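Local coordinates for beta-ketoacyl-[acyl-carrier-protein] synthase FabY (Pseudomonas aeruginosa, PDB 4CW4) that condenses acetyl-CoA with malonyl-acyl carrier protein to make the acetoacetyl primer that starts bacterial fatty acid synthesis, at residues 456-461 and 514-519. Sequence-based numbering, arbitrary orientation.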
loop_
_atom_site.group_PDB
_atom_site.type_symbol
_atom_site.label_atom_id
_atom_site.label_comp_id
_atom_site.label_asym_id
_atom_site.label_seq_id
_atom_site.Cartn_x
_atom_site.Cartn_y
_atom_site.Cartn_z
ATOM N N ARG A 456 -16.024 5.911 -27.202
ATOM C CA ARG A 456 -15.470 7.171 -27.680
ATOM C C ARG A 456 -13.988 7.063 -28.085
ATOM O O ARG A 456 -13.545 7.725 -29.031
ATOM C CB ARG A 456 -15.685 8.260 -26.642
ATOM C CG ARG A 456 -17.156 8.595 -26.435
ATOM C CD ARG A 456 -17.313 9.779 -25.506
ATOM N NE ARG A 456 -16.675 10.959 -26.078
ATOM C CZ ARG A 456 -16.329 12.041 -25.394
ATOM N NH1 ARG A 456 -16.548 12.110 -24.092
ATOM N NH2 ARG A 456 -15.741 13.049 -26.022
ATOM N N VAL A 457 -13.226 6.216 -27.405
ATOM C CA VAL A 457 -11.860 5.945 -27.832
ATOM C C VAL A 457 -11.878 5.158 -29.145
ATOM O O VAL A 457 -11.105 5.449 -30.059
ATOM C CB VAL A 457 -11.056 5.212 -26.748
ATOM C CG1 VAL A 457 -9.724 4.757 -27.277
ATOM C CG2 VAL A 457 -10.866 6.123 -25.552
ATOM N N ALA A 458 -12.765 4.173 -29.257
ATOM C CA ALA A 458 -12.925 3.456 -30.519
ATOM C C ALA A 458 -13.187 4.414 -31.670
ATOM O O ALA A 458 -12.610 4.278 -32.747
ATOM C CB ALA A 458 -14.051 2.446 -30.412
ATOM N N SER A 459 -14.063 5.385 -31.447
ATOM C CA SER A 459 -14.414 6.299 -32.513
ATOM C C SER A 459 -13.190 7.122 -32.906
ATOM O O SER A 459 -12.896 7.288 -34.091
ATOM C CB SER A 459 -15.569 7.192 -32.072
ATOM O OG SER A 459 -15.914 8.076 -33.108
ATOM N N ALA A 460 -12.463 7.609 -31.907
ATOM C CA ALA A 460 -11.269 8.400 -32.163
ATOM C C ALA A 460 -10.245 7.643 -33.006
ATOM O O ALA A 460 -9.594 8.234 -33.862
ATOM C CB ALA A 460 -10.638 8.868 -30.857
ATOM N N PHE A 461 -10.108 6.337 -32.787
ATOM C CA PHE A 461 -9.083 5.556 -33.483
ATOM C C PHE A 461 -9.658 4.760 -34.663
ATOM O O PHE A 461 -8.961 3.955 -35.275
ATOM C CB PHE A 461 -8.341 4.652 -32.488
ATOM C CG PHE A 461 -7.423 5.413 -31.579
ATOM C CD1 PHE A 461 -6.116 5.675 -31.957
ATOM C CD2 PHE A 461 -7.871 5.900 -30.359
ATOM C CE1 PHE A 461 -5.271 6.395 -31.124
ATOM C CE2 PHE A 461 -7.026 6.636 -29.532
ATOM C CZ PHE A 461 -5.729 6.876 -29.923
ATOM N N GLN A 514 -22.921 1.064 -27.309
ATOM C CA GLN A 514 -22.454 -0.090 -28.060
ATOM C C GLN A 514 -22.064 0.158 -29.501
ATOM O O GLN A 514 -21.680 -0.790 -30.169
ATOM C CB GLN A 514 -23.597 -1.125 -28.160
ATOM C CG GLN A 514 -23.995 -1.734 -26.898
ATOM C CD GLN A 514 -24.838 -2.955 -27.094
ATOM O OE1 GLN A 514 -26.070 -2.906 -26.990
ATOM N NE2 GLN A 514 -24.181 -4.077 -27.324
ATOM N N GLN A 515 -22.197 1.382 -30.009
ATOM C CA GLN A 515 -22.113 1.561 -31.459
ATOM C C GLN A 515 -20.849 0.931 -32.046
ATOM O O GLN A 515 -20.920 0.281 -33.079
ATOM C CB GLN A 515 -22.235 3.033 -31.900
ATOM C CG GLN A 515 -22.288 3.161 -33.444
ATOM C CD GLN A 515 -22.383 4.589 -33.974
ATOM O OE1 GLN A 515 -22.564 5.560 -33.230
ATOM N NE2 GLN A 515 -22.257 4.717 -35.285
ATOM N N ARG A 516 -19.709 1.117 -31.380
ATOM C CA ARG A 516 -18.424 0.611 -31.869
ATOM C C ARG A 516 -17.861 -0.575 -31.085
ATOM O O ARG A 516 -16.708 -0.935 -31.280
ATOM C CB ARG A 516 -17.404 1.756 -31.900
ATOM C CG ARG A 516 -17.654 2.702 -33.073
ATOM C CD ARG A 516 -17.369 4.147 -32.754
ATOM N NE ARG A 516 -18.383 4.706 -31.856
ATOM C CZ ARG A 516 -19.151 5.769 -32.109
ATOM N NH1 ARG A 516 -19.075 6.420 -33.263
ATOM N NH2 ARG A 516 -20.009 6.180 -31.187
ATOM N N LEU A 517 -18.682 -1.197 -30.240
ATOM C CA LEU A 517 -18.241 -2.300 -29.390
ATOM C C LEU A 517 -18.980 -3.579 -29.736
ATOM O O LEU A 517 -20.158 -3.550 -30.130
ATOM C CB LEU A 517 -18.484 -1.996 -27.901
ATOM C CG LEU A 517 -17.964 -0.671 -27.342
ATOM C CD1 LEU A 517 -18.275 -0.527 -25.863
ATOM C CD2 LEU A 517 -16.477 -0.504 -27.577
ATOM N N SER A 518 -18.288 -4.699 -29.561
ATOM C CA SER A 518 -18.895 -6.013 -29.716
ATOM C C SER A 518 -18.843 -6.750 -28.383
ATOM O O SER A 518 -17.798 -7.296 -27.987
ATOM C CB SER A 518 -18.189 -6.830 -30.793
ATOM O OG SER A 518 -18.688 -8.161 -30.841
ATOM N N ILE A 519 -19.974 -6.719 -27.685
ATOM C CA ILE A 519 -20.115 -7.309 -26.358
ATOM C C ILE A 519 -21.071 -8.492 -26.466
ATOM O O ILE A 519 -22.264 -8.316 -26.758
ATOM C CB ILE A 519 -20.708 -6.306 -25.340
ATOM C CG1 ILE A 519 -19.874 -5.019 -25.272
ATOM C CG2 ILE A 519 -20.745 -6.940 -23.964
ATOM C CD1 ILE A 519 -20.557 -3.877 -24.582
#
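Arg516 lays its CB on the methyl of Ala458, and its CD and guanidinium over Ser459. At the root, Arg516 CB meets Ala458 CB at 3.7 Å, where the two backbones also come closest. Further out, Arg516 CD rests against Ser459 CB at 3.6 Å. From there the guanidinium lies flat over the serine, which presents CB to one of its faces, with Arg516 CZ 3.9 Å from that carbon. The hydroxyl is turned anti to the backbone N (chi1 -180°), which carries Ser459 OG to within 3.6 Å of Arg516 NH1, a polar approach but not a hydrogen bond. Bends at chi2 (144°) and chi3 (-72°) swing the guanidinium back toward its own turn, so that a face and not its end is presented to Ser459. The carboxamide carbon of Gln515, CD, covers the opposite face, 3.7 Å from the guanidinium plane and displaced toward the edge of the group, which is thus sandwiched between Ser459 and Gln515. The polar end is held from within the same helix: Asp455, one residue before 456-461, forms a salt bridge with Arg516 NH2.

In the thiolase-like fold of ketosynthases, helices pack against layered beta-sheets. Here the C-terminal part of helix 444-461 meets the turn that leads into strand 517-519, which runs parallel to strand 466-469. This type I turn from Gln514 to Leu517, closed by the bond from Leu517 N to Gln514 O (3.0 Å), delivers Arg516 just before the strand begins. Trp466 of strand 466-469 touches both Ala458 and Leu517, each of them buried, and so links helix and strand, whereas Ser459 lies at the exposed margin.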